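Long-range contact in putative pyruvate dehydrogenase (Rhodopseudomonas palustris, PDB 3IC3), which is of unknown function, a small protein of an uncharacterised domain family that may be related to pyruvate dehydrogenase: residues E20-A28 / A38-W49. Numbering follows the deposited sequence. Where two conformers were deposited one is given.
Sequences EDAIEVLRA and AFMRAFEDPEMW. With EDO (1,2-ethanediol), chain F; EDO (1,2-ethanediol), chain E.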
loop_
_atom_site.group_PDB
_atom_site.type_symbol
_atom_site.label_atom_id
_atom_site.label_comp_id
_atom_site.label_asym_id
_atom_site.label_seq_id
_atom_site.Cartn_x
_atom_site.Cartn_y
_atom_site.Cartn_z
ATOM N N GLU A 20 18.912 8.584 -6.790
ATOM C CA GLU A 20 19.320 7.216 -7.146
ATOM C C GLU A 20 19.019 6.187 -6.050
ATOM O O GLU A 20 18.707 5.033 -6.339
ATOM C CB GLU A 20 20.821 7.188 -7.486
ATOM C CG GLU A 20 21.750 7.802 -6.420
ATOM C CD GLU A 20 22.120 9.263 -6.675
ATOM O OE1 GLU A 20 21.222 10.147 -6.630
ATOM O OE2 GLU A 20 23.332 9.533 -6.905
ATOM N N ASP A 21 19.076 6.619 -4.796
ATOM C CA ASP A 21 18.878 5.731 -3.658
ATOM C C ASP A 21 17.423 5.517 -3.257
ATOM O O ASP A 21 17.164 4.677 -2.394
ATOM C CB ASP A 21 19.681 6.210 -2.444
ATOM C CG ASP A 21 19.479 7.674 -2.136
ATOM O OD1 ASP A 21 19.312 8.501 -3.072
ATOM O OD2 ASP A 21 19.528 8.010 -0.939
ATOM N N ALA A 22 16.491 6.237 -3.882
ATOM C CA ALA A 22 15.061 6.036 -3.654
ATOM C C ALA A 22 14.593 4.781 -4.396
ATOM O O ALA A 22 14.881 4.587 -5.591
ATOM C CB ALA A 22 14.239 7.265 -4.097
ATOM N N ILE A 23 13.895 3.914 -3.670
ATOM C CA ILE A 23 13.336 2.698 -4.238
ATOM C C ILE A 23 11.820 2.654 -4.068
ATOM O O ILE A 23 11.305 2.804 -2.974
ATOM C CB ILE A 23 13.941 1.448 -3.582
ATOM C CG1 ILE A 23 15.476 1.503 -3.631
ATOM C CG2 ILE A 23 13.369 0.159 -4.268
ATOM C CD1 ILE A 23 16.168 0.493 -2.693
ATOM N N GLU A 24 11.105 2.451 -5.158
ATOM C CA GLU A 24 9.655 2.334 -5.085
ATOM C C GLU A 24 9.234 0.991 -4.491
ATOM O O GLU A 24 9.481 -0.035 -5.086
ATOM C CB GLU A 24 9.043 2.516 -6.462
ATOM C CG GLU A 24 7.528 2.680 -6.398
ATOM C CD GLU A 24 6.965 3.521 -7.551
ATOM O OE1 GLU A 24 7.498 3.474 -8.686
ATOM O OE2 GLU A 24 5.959 4.209 -7.299
ATOM N N VAL A 25 8.576 1.047 -3.339
ATOM C CA VAL A 25 8.098 -0.113 -2.601
ATOM C C VAL A 25 6.841 -0.665 -3.242
ATOM O O VAL A 25 6.679 -1.864 -3.400
ATOM C CB VAL A 25 7.715 0.317 -1.133
ATOM C CG1 VAL A 25 7.062 -0.853 -0.374
ATOM C CG2 VAL A 25 8.944 0.828 -0.396
ATOM N N LEU A 26 5.941 0.225 -3.619
ATOM C CA LEU A 26 4.666 -0.186 -4.164
ATOM C C LEU A 26 3.962 0.905 -4.915
ATOM O O LEU A 26 4.133 2.109 -4.608
ATOM C CB LEU A 26 3.761 -0.709 -3.057
ATOM C CG LEU A 26 2.791 0.221 -2.369
ATOM C CD1 LEU A 26 1.716 -0.423 -1.540
ATOM C CD2 LEU A 26 3.643 1.115 -1.499
ATOM N N ARG A 27 3.185 0.468 -5.900
ATOM C CA ARG A 27 2.211 1.301 -6.624
ATOM C C ARG A 27 0.885 0.568 -6.576
ATOM O O ARG A 27 0.860 -0.628 -6.807
ATOM C CB ARG A 27 2.598 1.469 -8.100
ATOM C CG ARG A 27 3.935 2.035 -8.328
ATOM C CD ARG A 27 4.181 2.384 -9.813
ATOM N NE ARG A 27 3.384 3.486 -10.288
ATOM C CZ ARG A 27 3.557 4.074 -11.471
ATOM N NH1 ARG A 27 4.496 3.637 -12.314
ATOM N NH2 ARG A 27 2.779 5.090 -11.821
ATOM N N ALA A 28 -0.198 1.252 -6.246
ATOM C CA ALA A 28 -1.502 0.623 -6.178
ATOM C C ALA A 28 -2.501 1.416 -6.989
ATOM O O ALA A 28 -2.542 2.637 -6.875
ATOM C CB ALA A 28 -1.955 0.555 -4.710
ATOM N N ALA A 38 1.621 -3.205 -7.606
ATOM C CA ALA A 38 2.982 -3.579 -8.025
ATOM C C ALA A 38 3.862 -3.466 -6.775
ATOM O O ALA A 38 3.938 -2.388 -6.195
ATOM C CB ALA A 38 3.496 -2.624 -9.086
ATOM N N PHE A 39 4.525 -4.552 -6.374
ATOM C CA PHE A 39 5.482 -4.517 -5.273
ATOM C C PHE A 39 6.921 -4.705 -5.731
ATOM O O PHE A 39 7.193 -5.487 -6.648
ATOM C CB PHE A 39 5.223 -5.633 -4.283
ATOM C CG PHE A 39 3.983 -5.464 -3.457
ATOM C CD1 PHE A 39 3.938 -4.547 -2.434
ATOM C CD2 PHE A 39 2.891 -6.295 -3.669
ATOM C CE1 PHE A 39 2.788 -4.433 -1.633
ATOM C CE2 PHE A 39 1.750 -6.180 -2.862
ATOM C CZ PHE A 39 1.722 -5.253 -1.870
HETATM N N MSE A 40 7.836 -4.030 -5.051
HETATM C CA MSE A 40 9.250 -4.335 -5.188
HETATM C C MSE A 40 9.564 -5.703 -4.675
HETATM O O MSE A 40 8.836 -6.239 -3.842
HETATM C CB MSE A 40 10.111 -3.331 -4.418
HETATM C CG MSE A 40 9.981 -3.361 -2.912
HETATM SE SE MSE A 40 11.217 -2.090 -2.100
HETATM C CE MSE A 40 10.856 -2.464 -0.225
ATOM N N ARG A 41 10.684 -6.239 -5.156
ATOM C CA ARG A 41 11.196 -7.556 -4.757
ATOM C C ARG A 41 11.695 -7.589 -3.306
ATOM O O ARG A 41 11.364 -8.519 -2.578
ATOM C CB ARG A 41 12.310 -7.976 -5.709
ATOM N N ALA A 42 12.416 -6.546 -2.866
ATOM C CA ALA A 42 13.039 -6.521 -1.524
ATOM C C ALA A 42 12.058 -6.411 -0.345
ATOM O O ALA A 42 10.981 -5.803 -0.434
ATOM C CB ALA A 42 14.101 -5.396 -1.436
ATOM N N PHE A 43 12.437 -7.029 0.772
ATOM C CA PHE A 43 11.659 -6.952 2.034
ATOM C C PHE A 43 12.123 -5.779 2.914
ATOM O O PHE A 43 11.317 -5.113 3.600
ATOM C CB PHE A 43 11.863 -8.262 2.810
ATOM C CG PHE A 43 11.302 -8.246 4.212
ATOM C CD1 PHE A 43 9.962 -7.978 4.430
ATOM C CD2 PHE A 43 12.115 -8.559 5.304
ATOM C CE1 PHE A 43 9.429 -7.980 5.715
ATOM C CE2 PHE A 43 11.597 -8.559 6.589
ATOM C CZ PHE A 43 10.253 -8.256 6.796
ATOM N N GLU A 44 13.437 -5.575 2.933
ATOM C CA GLU A 44 14.082 -4.644 3.855
ATOM C C GLU A 44 13.926 -5.083 5.322
ATOM O O GLU A 44 14.791 -5.814 5.824
ATOM C CB GLU A 44 13.611 -3.211 3.588
ATOM C CG GLU A 44 13.619 -2.898 2.086
ATOM C CD GLU A 44 14.043 -1.489 1.777
ATOM O OE1 GLU A 44 13.880 -0.617 2.659
ATOM O OE2 GLU A 44 14.544 -1.256 0.654
ATOM N N ASP A 45 12.857 -4.667 6.001
ATOM C CA ASP A 45 12.658 -5.017 7.411
ATOM C C ASP A 45 11.187 -4.873 7.788
ATOM O O ASP A 45 10.443 -4.122 7.145
ATOM C CB ASP A 45 13.534 -4.135 8.305
ATOM C CG ASP A 45 13.381 -2.659 7.980
ATOM O OD1 ASP A 45 12.381 -2.058 8.407
ATOM O OD2 ASP A 45 14.243 -2.104 7.263
ATOM N N PRO A 46 10.757 -5.592 8.838
ATOM C CA PRO A 46 9.346 -5.584 9.180
ATOM C C PRO A 46 8.877 -4.224 9.616
ATOM O O PRO A 46 7.716 -3.881 9.400
ATOM C CB PRO A 46 9.234 -6.598 10.338
ATOM C CG PRO A 46 10.597 -6.878 10.778
ATOM C CD PRO A 46 11.543 -6.511 9.689
ATOM N N GLU A 47 9.766 -3.432 10.214
ATOM C CA GLU A 47 9.351 -2.110 10.701
ATOM C C GLU A 47 8.923 -1.188 9.571
ATOM O O GLU A 47 8.016 -0.390 9.744
ATOM C CB GLU A 47 10.433 -1.443 11.557
ATOM C CG GLU A 47 10.780 -2.246 12.809
ATOM C CD GLU A 47 11.783 -3.388 12.572
ATOM O OE1 GLU A 47 12.256 -3.617 11.429
ATOM O OE2 GLU A 47 12.123 -4.059 13.570
HETATM N N MSE A 48 9.572 -1.292 8.417
HETATM C CA MSE A 48 9.215 -0.445 7.286
HETATM C C MSE A 48 7.779 -0.733 6.848
HETATM O O MSE A 48 7.024 0.187 6.542
HETATM C CB MSE A 48 10.175 -0.638 6.111
HETATM C CG MSE A 48 9.938 0.324 4.937
HETATM SE SE MSE A 48 10.401 -0.368 3.168
HETATM C CE MSE A 48 9.092 -1.812 3.013
ATOM N N TRP A 49 7.411 -2.015 6.803
ATOM C CA TRP A 49 6.043 -2.389 6.399
ATOM C C TRP A 49 5.042 -1.888 7.434
ATOM O O TRP A 49 3.950 -1.445 7.089
ATOM C CB TRP A 49 5.935 -3.907 6.172
ATOM C CG TRP A 49 6.720 -4.336 5.002
ATOM C CD1 TRP A 49 7.958 -4.906 5.017
ATOM C CD2 TRP A 49 6.381 -4.167 3.620
ATOM N NE1 TRP A 49 8.400 -5.122 3.738
ATOM C CE2 TRP A 49 7.458 -4.673 2.858
ATOM C CE3 TRP A 49 5.296 -3.620 2.953
ATOM C CZ2 TRP A 49 7.456 -4.677 1.473
ATOM C CZ3 TRP A 49 5.297 -3.616 1.585
ATOM C CH2 TRP A 49 6.376 -4.145 0.850
HETATM C C1 EDO F . 16.619 -7.871 0.750
HETATM O O1 EDO F . 15.858 -7.237 1.787
HETATM C C2 EDO F . 15.729 -8.860 0.007
HETATM O O2 EDO F . 14.560 -9.141 0.784
HETATM C C1 EDO E . 10.049 -12.573 -5.566
HETATM O O1 EDO E . 9.239 -12.569 -6.743
HETATM C C2 EDO E . 10.638 -11.194 -5.310
HETATM O O2 EDO E . 10.353 -10.783 -3.965
#
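Ala-38 O takes a hydrogen bond from Arg-27 N at 3.0 Å, and the CA-H of Leu-26 also approaches this oxygen. Ala-38 N returns a nearly straight bond to Arg-27 O, 2.8 Å long. These two bonds close the hydrogen-bonded pair Arg-27/Ala-38 of an antiparallel ladder. Leu-26 and Phe-39 form the adjoining non-hydrogen-bonded pair. On their face of the sheet the two side chains lie side by side and point the same way, with Leu-26 CB 3.9 Å from Phe-39 CD1. Past the ladder, at the end of strand 34-39, Met-40 N gives one further bond to Val-25 O at 3.0 Å. The same oxygen also receives the CA-H of Phe-39.

Met-40, a selenomethionine, has CG between its backbone N and carbonyl carbon (chi1 67°). Beyond CG the chain is extended and runs across the strand at Val-25. Its SE meets Ile-23 CG2, and its CE lies 3.8 Å from Val-25 CG2. The two branches of Val-25 divide the work. In the conformer given, CG2 also meets SE of selenomethionine Met-48 tip to tip, at 4.0 Å. CG1 rests against the indole of Trp-49, 3.6 Å from CH2. That indole is tethered at its other end, where NE1 donates to Phe-43 O at 2.9 Å. Asp-45 is the N-cap of helix 46-66, and its OD1 accepts from Met-48 N.

Strand 23-31 also pairs antiparallel with a strand of the second subunit, so the sheet continues across the dimer interface. Glu-24 forms a salt bridge with Arg-27 of the second subunit, and Arg-27 with Glu-24 of that subunit. The arrangement is that of a beta hairpin, strands 23-31 and 34-39, with the start of the following helix packed against it through Val-25.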